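Local coordinates for sporozoite-specific SAG protein (Toxoplasma gondii, PDB 2WNK) that is of unknown exact function but is a SAG2-related surface antigen of the sporozoite stage, built from two SRS domains, at residues S44-T49 with S54-L59; I165-A168 with V173-G176; E33-A38 with N80-T85. All blocks are in the same frame, centred on the assembly; numbering follows the deposited sequence.

Contact 1. Residues S44-T49 with S54-L59; sequences STKVCT and SNEAAL
Val47 and Ala57 face each other as the hydrogen-bonded pair of a short antiparallel beta hairpin in the first SRS domain. Both bonds of this pair are nearly straight: Val47 N gives its proton to Ala57 O at 2.9 Å, and Ala57 N returns one to Val47 O at the same distance. Two more backbone bonds extend the ladder. Leu59 N reaches Thr45 O at 2.8 Å. At the turn end, Thr49 N binds Asn55 O at 2.9 Å. The hydroxyl oxygen Thr49 OG1 makes a weak contact with the same acceptor, 3.3 Å from Asn55 O. Thr49 OG1 also lies near a water, which gives a weak bond to Glu56 O.

Lys46 and Glu56 form a salt bridge across the strands. The lysine chain bends at chi3 (75°), which turns its end toward the neighbouring strand and brings NZ to 3.1 Å from Glu56 OE1. The other carboxylate oxygen, OE2, has a long, weak ion pair with Lys36. Thr45 OG1 turns outside the hairpin, mainly to Glu40 O, with Gly42 O also within reach.

Cys48 and Glu56 are a non-hydrogen-bonded pair whose side chains share a face. Cys48 SG is bonded to Cys53, a disulfide that closes the turn. The backbone of Cys48 is tied to Phe97 in strand 94-101, and Val47 packs on Val96 and Phe98 of that strand. On the apolar side, the side chain of Leu59 crosses that of Val47 at about a right angle, with Leu59 CD1 3.8 Å from Val47 CG1.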
loop_
_atom_site.group_PDB
_atom_site.type_symbol
_atom_site.label_atom_id
_atom_site.label_comp_id
_atom_site.label_asym_id
_atom_site.label_seq_id
_atom_site.Cartn_x
_atom_site.Cartn_y
_atom_site.Cartn_z
ATOM N N SER A 44 15.422 18.149 -2.369
ATOM C CA SER A 44 15.660 19.016 -1.204
ATOM C C SER A 44 14.584 18.973 -0.114
ATOM O O SER A 44 14.764 19.598 0.936
ATOM C CB SER A 44 15.804 20.487 -1.627
ATOM O OG SER A 44 16.935 20.714 -2.461
ATOM N N THR A 45 13.466 18.295 -0.385
ATOM C CA THR A 45 12.293 18.294 0.505
ATOM C C THR A 45 12.663 17.772 1.873
ATOM O O THR A 45 13.388 16.783 1.958
ATOM C CB THR A 45 11.205 17.357 -0.039
ATOM O OG1 THR A 45 10.818 17.823 -1.340
ATOM C CG2 THR A 45 9.973 17.359 0.859
ATOM N N LYS A 46 12.153 18.423 2.924
ATOM C CA LYS A 46 12.383 17.953 4.284
ATOM C C LYS A 46 11.074 17.527 4.950
ATOM O O LYS A 46 9.980 17.968 4.539
ATOM C CB LYS A 46 13.073 19.036 5.116
ATOM C CG LYS A 46 14.414 19.472 4.531
ATOM C CD LYS A 46 15.243 20.229 5.566
ATOM C CE LYS A 46 15.844 19.266 6.592
ATOM N NZ LYS A 46 16.580 19.958 7.704
ATOM N N VAL A 47 11.175 16.674 5.965
ATOM C CA VAL A 47 9.997 16.251 6.734
ATOM C C VAL A 47 10.358 16.397 8.197
ATOM O O VAL A 47 11.537 16.363 8.547
ATOM C CB VAL A 47 9.636 14.794 6.496
ATOM C CG1 VAL A 47 9.335 14.578 4.973
ATOM C CG2 VAL A 47 10.787 13.862 6.997
ATOM N N CYS A 48 9.354 16.504 9.067
ATOM C CA CYS A 48 9.636 16.396 10.522
ATOM C C CYS A 48 9.629 14.931 10.940
ATOM O O CYS A 48 8.975 14.093 10.309
ATOM C CB CYS A 48 8.651 17.215 11.330
ATOM S SG CYS A 48 8.848 18.928 10.903
ATOM N N THR A 49 10.396 14.619 11.984
ATOM C CA THR A 49 10.466 13.260 12.461
ATOM C C THR A 49 9.924 13.143 13.883
ATOM O O THR A 49 9.968 12.083 14.492
ATOM C CB THR A 49 11.921 12.718 12.382
ATOM O OG1 THR A 49 12.779 13.647 13.087
ATOM C CG2 THR A 49 12.314 12.568 10.891
ATOM N N SER A 54 10.444 19.189 16.312
ATOM C CA SER A 54 11.692 19.379 17.065
ATOM C C SER A 54 12.908 18.811 16.267
ATOM O O SER A 54 14.040 19.285 16.421
ATOM C CB SER A 54 11.608 18.698 18.441
ATOM O OG SER A 54 11.571 17.285 18.264
ATOM N N ASN A 55 12.664 17.771 15.468
ATOM C CA ASN A 55 13.680 17.121 14.630
ATOM C C ASN A 55 13.168 17.065 13.183
ATOM O O ASN A 55 11.973 16.837 12.969
ATOM C CB ASN A 55 13.948 15.705 15.147
ATOM C CG ASN A 55 14.713 15.707 16.448
ATOM O OD1 ASN A 55 14.159 16.071 17.490
ATOM N ND2 ASN A 55 15.971 15.261 16.417
ATOM N N GLU A 56 14.071 17.252 12.220
ATOM C CA GLU A 56 13.743 17.162 10.796
ATOM C C GLU A 56 14.789 16.368 10.065
ATOM O O GLU A 56 15.955 16.302 10.482
ATOM C CB GLU A 56 13.782 18.537 10.140
ATOM C CG GLU A 56 12.884 19.547 10.697
ATOM C CD GLU A 56 13.125 20.894 10.024
ATOM O OE1 GLU A 56 13.974 20.954 9.097
ATOM O OE2 GLU A 56 12.449 21.861 10.403
ATOM N N ALA A 57 14.401 15.843 8.918
ATOM C CA ALA A 57 15.362 15.142 8.063
ATOM C C ALA A 57 14.991 15.380 6.600
ATOM O O ALA A 57 13.857 15.727 6.306
ATOM C CB ALA A 57 15.293 13.674 8.358
ATOM N N ALA A 58 15.947 15.181 5.681
ATOM C CA ALA A 58 15.611 15.174 4.262
ATOM C C ALA A 58 14.709 13.990 3.959
ATOM O O ALA A 58 14.944 12.857 4.429
ATOM C CB ALA A 58 16.887 15.104 3.410
ATOM N N LEU A 59 13.689 14.233 3.152
ATOM C CA LEU A 59 12.765 13.182 2.789
ATOM C C LEU A 59 13.459 11.922 2.224
ATOM O O LEU A 59 13.059 10.799 2.540
ATOM C CB LEU A 59 11.718 13.714 1.803
ATOM C CG LEU A 59 10.777 12.653 1.236
ATOM C CD1 LEU A 59 9.923 11.994 2.315
ATOM C CD2 LEU A 59 9.870 13.290 0.189
HETATM O O HOH W 1 15.224 13.825 12.395
#

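Contact 2. Residues I165-A168 with V173-G176; sequences IKPA and VLQG
Pro167 and Val173 bring their backbones to 5.8 Å between CA atoms, where the end of strand 164-166 meets strand 172-174 without pairing to it, and the peptide bond before Pro167 is cis. Both strands belong to the second SRS domain, a beta sandwich. Strand 164-166 is an outermost strand of a four-stranded mixed sheet, and strand 172-174 pairs with strand 182-184. The contact is apolar packing just after the strand end, with no polar bond between the two segments.

The proline ring does most of the touching. Its CB points toward the 173-176 segment. Pro167 CG lies 3.6 Å from Val173 N and a similar distance from Val173 CA, so this corner of the ring rests on the backbone of Val173. Val173 CB points away from the proline, and its side chain touches Leu217 and Tyr219 of strand 215-222.

Leu174 approaches from the other segment. Its CB points toward the proline, and the two side chains lie alongside each other but run in opposing senses. The CG branch point comes closest, 3.7 Å from Pro167 CD. The first torsion, -68°, sets CG anti to the carbonyl carbon and thus beside the backbone N, the side on which the ring lies.

Strand 215-222 joins the two parts. Lys166 is bonded through its backbone to Arg220, and Leu174 likewise to Cys218, so both segments are held to the same strand. Glu182 of strand 182-184 also touches both Pro167 and Leu174. What Lys166 offers is its carbonyl: Leu174 CD1 lies 3.9 Å from Lys166 O, and about equally far from Pro167 CD.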
loop_
_atom_site.group_PDB
_atom_site.type_symbol
_atom_site.label_atom_id
_atom_site.label_comp_id
_atom_site.label_asym_id
_atom_site.label_seq_id
_atom_site.Cartn_x
_atom_site.Cartn_y
_atom_site.Cartn_z
ATOM N N ILE A 165 -8.534 -7.994 -6.795
ATOM C CA ILE A 165 -8.340 -9.473 -6.924
ATOM C C ILE A 165 -9.607 -10.070 -7.544
ATOM O O ILE A 165 -10.721 -9.813 -7.084
ATOM C CB ILE A 165 -7.827 -10.148 -5.680
ATOM C CG1 ILE A 165 -7.312 -11.532 -6.075
ATOM C CG2 ILE A 165 -8.867 -10.146 -4.602
ATOM C CD1 ILE A 165 -6.228 -12.070 -5.174
ATOM N N LYS A 166 -9.435 -10.936 -8.547
ATOM C CA LYS A 166 -10.360 -11.951 -8.915
ATOM C C LYS A 166 -9.900 -13.380 -8.782
ATOM O O LYS A 166 -8.754 -13.653 -9.106
ATOM C CB LYS A 166 -10.598 -11.733 -10.426
ATOM C CG LYS A 166 -11.056 -10.297 -10.859
ATOM C CD LYS A 166 -12.298 -9.883 -10.085
ATOM C CE LYS A 166 -12.804 -8.617 -10.765
ATOM N NZ LYS A 166 -14.179 -8.279 -10.379
ATOM N N PRO A 167 -10.784 -14.279 -8.324
ATOM C CA PRO A 167 -12.114 -13.940 -7.811
ATOM C C PRO A 167 -12.127 -13.051 -6.580
ATOM O O PRO A 167 -11.240 -13.132 -5.754
ATOM C CB PRO A 167 -12.679 -15.297 -7.385
ATOM C CG PRO A 167 -11.982 -16.291 -8.291
ATOM C CD PRO A 167 -10.550 -15.735 -8.270
ATOM N N ALA A 168 -13.172 -12.224 -6.456
ATOM C CA ALA A 168 -13.238 -11.307 -5.323
ATOM C C ALA A 168 -13.549 -12.072 -4.051
ATOM O O ALA A 168 -13.084 -11.690 -2.983
ATOM C CB ALA A 168 -14.306 -10.200 -5.560
ATOM N N VAL A 173 -11.696 -19.537 -6.704
ATOM C CA VAL A 173 -10.404 -19.491 -7.372
ATOM C C VAL A 173 -10.624 -19.731 -8.864
ATOM O O VAL A 173 -11.675 -20.225 -9.236
ATOM C CB VAL A 173 -9.459 -20.570 -6.775
ATOM C CG1 VAL A 173 -9.833 -21.984 -7.153
ATOM C CG2 VAL A 173 -8.029 -20.254 -7.195
ATOM N N LEU A 174 -9.689 -19.420 -9.741
ATOM C CA LEU A 174 -9.872 -19.701 -11.144
ATOM C C LEU A 174 -8.962 -20.881 -11.519
ATOM O O LEU A 174 -7.940 -21.131 -10.848
ATOM C CB LEU A 174 -9.417 -18.474 -11.935
ATOM C CG LEU A 174 -10.379 -17.335 -11.655
ATOM C CD1 LEU A 174 -9.556 -16.109 -12.008
ATOM C CD2 LEU A 174 -11.727 -17.454 -12.440
ATOM N N GLN A 175 -9.362 -21.652 -12.526
ATOM C CA GLN A 175 -8.546 -22.823 -12.992
ATOM C C GLN A 175 -7.413 -22.252 -13.835
ATOM O O GLN A 175 -7.657 -21.399 -14.688
ATOM C CB GLN A 175 -9.409 -23.903 -13.615
ATOM C CG GLN A 175 -10.216 -24.582 -12.532
ATOM C CD GLN A 175 -11.153 -25.607 -13.057
ATOM O OE1 GLN A 175 -11.347 -25.723 -14.256
ATOM N NE2 GLN A 175 -11.783 -26.345 -12.156
ATOM N N GLY A 176 -6.184 -22.755 -13.700
ATOM C CA GLY A 176 -5.178 -22.699 -14.786
ATOM C C GLY A 176 -5.407 -23.478 -16.042
ATOM O O GLY A 176 -6.157 -24.383 -16.000
#

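Contact 3. Residues E33-A38 with N80-T85; sequences EEIKPA and NDFTLT
Ile35 and Phe82 meet from opposite directions, the isoleucine over a face of the aromatic ring. This is a CH-pi contact: Ile35 CD1 lies 3.8 Å from the ring centroid and only 9° off the ring normal. The side chain starts over the CZ end of the same face: Ile35 CB is 3.5 Å from Phe82 CZ, with Ile35 CG2 at 3.6 Å, and runs inward to CD1. With CG1 anti to the backbone N (chi1 -165°) and the chain extended beyond it, CD1 is carried over the ring centre.

A polar bond lies beside this apolar pair. Asn80 ND2 donates to Glu33 O at 3.1 Å, and the bond is nearly straight. The oxygen lies in the plane of the amide, but the donor stands above the carbonyl plane of Glu33. The two side chains run side by side, with Glu33 CG 3.4 Å from Asn80 ND2. The carboxylate of Glu33 has its own partner, Thr103 OG1.

Further out, Phe26 of strand 22-28 touches Ile35 and meets the Phe82 ring with the planes at about 25°. Backbone bonds to strand 22-28 (Phe82 with Phe26, Asn80 with Cys28) and to strand 66-72 (Asp81 with Ala71) hold strand 80-86 in its sheet. On the other segment, Glu34 and Lys36 are bonded to Gln101 and Leu99. Glu33 and Glu34 both face Gln101, a classic beta bulge. The contact thus joins strands of two different sheets, with Ile35 and Phe82 packed between them, the arrangement of a beta sandwich, here the first SRS domain.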
loop_
_atom_site.group_PDB
_atom_site.type_symbol
_atom_site.label_atom_id
_atom_site.label_comp_id
_atom_site.label_asym_id
_atom_site.label_seq_id
_atom_site.Cartn_x
_atom_site.Cartn_y
_atom_site.Cartn_z
ATOM N N GLU A 33 -1.538 28.501 6.828
ATOM C CA GLU A 33 -1.104 28.426 5.410
ATOM C C GLU A 33 -0.046 27.354 5.229
ATOM O O GLU A 33 -0.046 26.656 4.215
ATOM C CB GLU A 33 -0.709 29.834 4.929
ATOM C CG GLU A 33 0.039 29.860 3.657
ATOM C CD GLU A 33 0.947 31.038 3.633
ATOM O OE1 GLU A 33 1.867 31.059 4.473
ATOM O OE2 GLU A 33 0.722 31.944 2.781
ATOM N N GLU A 34 0.990 27.323 6.066
ATOM C CA GLU A 34 2.373 27.540 5.649
ATOM C C GLU A 34 2.831 26.160 6.212
ATOM O O GLU A 34 2.636 25.880 7.414
ATOM C CB GLU A 34 3.175 28.607 6.383
ATOM C CG GLU A 34 4.691 28.385 6.111
ATOM C CD GLU A 34 5.593 29.422 6.742
ATOM O OE1 GLU A 34 5.578 30.558 6.250
ATOM O OE2 GLU A 34 6.287 29.096 7.724
ATOM N N ILE A 35 3.370 25.266 5.382
ATOM C CA ILE A 35 3.839 23.963 5.905
ATOM C C ILE A 35 5.237 24.060 6.529
ATOM O O ILE A 35 6.083 24.883 6.109
ATOM C CB ILE A 35 3.866 22.853 4.802
ATOM C CG1 ILE A 35 3.986 21.446 5.427
ATOM C CG2 ILE A 35 5.004 23.095 3.868
ATOM C CD1 ILE A 35 3.908 20.293 4.356
ATOM N N LYS A 36 5.470 23.221 7.538
ATOM C CA LYS A 36 6.783 23.055 8.155
ATOM C C LYS A 36 7.135 21.585 8.103
ATOM O O LYS A 36 6.281 20.757 8.389
ATOM C CB LYS A 36 6.735 23.467 9.619
ATOM C CG LYS A 36 8.092 23.309 10.283
ATOM C CD LYS A 36 8.304 24.397 11.278
ATOM C CE LYS A 36 9.793 24.701 11.436
ATOM N NZ LYS A 36 10.340 23.747 12.418
ATOM N N PRO A 37 8.367 21.235 7.696
ATOM C CA PRO A 37 9.487 22.103 7.313
ATOM C C PRO A 37 9.143 22.938 6.092
ATOM O O PRO A 37 8.338 22.516 5.245
ATOM C CB PRO A 37 10.589 21.106 6.904
ATOM C CG PRO A 37 10.197 19.798 7.555
ATOM C CD PRO A 37 8.688 19.806 7.489
ATOM N N ALA A 38 9.800 24.092 5.992
ATOM C CA ALA A 38 9.627 24.995 4.847
ATOM C C ALA A 38 9.663 24.228 3.528
ATOM O O ALA A 38 10.577 23.424 3.292
ATOM C CB ALA A 38 10.716 26.092 4.880
ATOM N N ASN A 80 -2.879 25.766 1.258
ATOM C CA ASN A 80 -1.986 25.028 0.364
ATOM C C ASN A 80 -2.280 23.538 0.380
ATOM O O ASN A 80 -2.494 22.966 1.428
ATOM C CB ASN A 80 -0.519 25.243 0.756
ATOM C CG ASN A 80 0.003 26.593 0.314
ATOM O OD1 ASN A 80 0.048 26.894 -0.883
ATOM N ND2 ASN A 80 0.363 27.441 1.279
ATOM N N ASP A 81 -2.273 22.926 -0.804
ATOM C CA ASP A 81 -2.546 21.499 -0.950
ATOM C C ASP A 81 -1.256 20.739 -1.212
ATOM O O ASP A 81 -0.444 21.138 -2.054
ATOM C CB ASP A 81 -3.489 21.293 -2.146
ATOM C CG ASP A 81 -4.937 21.721 -1.859
ATOM O OD1 ASP A 81 -5.348 21.867 -0.696
ATOM O OD2 ASP A 81 -5.707 21.876 -2.829
ATOM N N PHE A 82 -1.064 19.644 -0.472
ATOM C CA PHE A 82 0.149 18.858 -0.551
ATOM C C PHE A 82 -0.148 17.438 -0.995
ATOM O O PHE A 82 -1.171 16.873 -0.598
ATOM C CB PHE A 82 0.843 18.831 0.815
ATOM C CG PHE A 82 1.285 20.177 1.242
ATOM C CD1 PHE A 82 0.444 20.995 2.001
ATOM C CD2 PHE A 82 2.470 20.691 0.759
ATOM C CE1 PHE A 82 0.835 22.289 2.315
ATOM C CE2 PHE A 82 2.857 21.977 1.081
ATOM C CZ PHE A 82 2.040 22.776 1.857
ATOM N N THR A 83 0.795 16.857 -1.734
ATOM C CA THR A 83 0.666 15.476 -2.237
ATOM C C THR A 83 1.945 14.724 -1.931
ATOM O O THR A 83 3.002 15.073 -2.437
ATOM C CB THR A 83 0.402 15.474 -3.775
ATOM O OG1 THR A 83 -0.743 16.276 -4.031
ATOM C CG2 THR A 83 0.116 14.071 -4.283
ATOM N N LEU A 84 1.856 13.687 -1.099
ATOM C CA LEU A 84 3.012 12.887 -0.788
ATOM C C LEU A 84 2.822 11.589 -1.544
ATOM O O LEU A 84 1.831 10.878 -1.329
ATOM C CB LEU A 84 3.106 12.580 0.714
ATOM C CG LEU A 84 4.291 11.641 1.003
ATOM C CD1 LEU A 84 5.600 12.456 0.982
ATOM C CD2 LEU A 84 4.111 10.852 2.350
ATOM N N THR A 85 3.763 11.302 -2.443
ATOM C CA THR A 85 3.759 10.060 -3.183
ATOM C C THR A 85 4.849 9.158 -2.664
ATOM O O THR A 85 5.985 9.593 -2.506
ATOM C CB THR A 85 4.044 10.328 -4.656
ATOM O OG1 THR A 85 2.979 11.115 -5.186
ATOM C CG2 THR A 85 4.110 9.006 -5.441
#

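How the contacts relate
Contacts 1 and 3 share the first SRS domain, and contact 2 lies in the second, on the opposite side of the chain's centre. Contacts 1 and 3 touch: Pro37 packs on Val47 and Cys48. Their centres are about 12 Å apart, against 43 Å between contacts 1 and 2. Contact 1 is a partly buried hairpin held mainly by backbone bonds, with a salt bridge on a more exposed face. Contact 3 joins two sheets by aromatic and apolar packing plus one amide bond. Contact 2 is the most buried, though the smallest, and is held by apolar side chains with no polar bond. Each domain has a cis proline, Pro37 or Pro167, just after an outermost strand, 34-36 or 164-166.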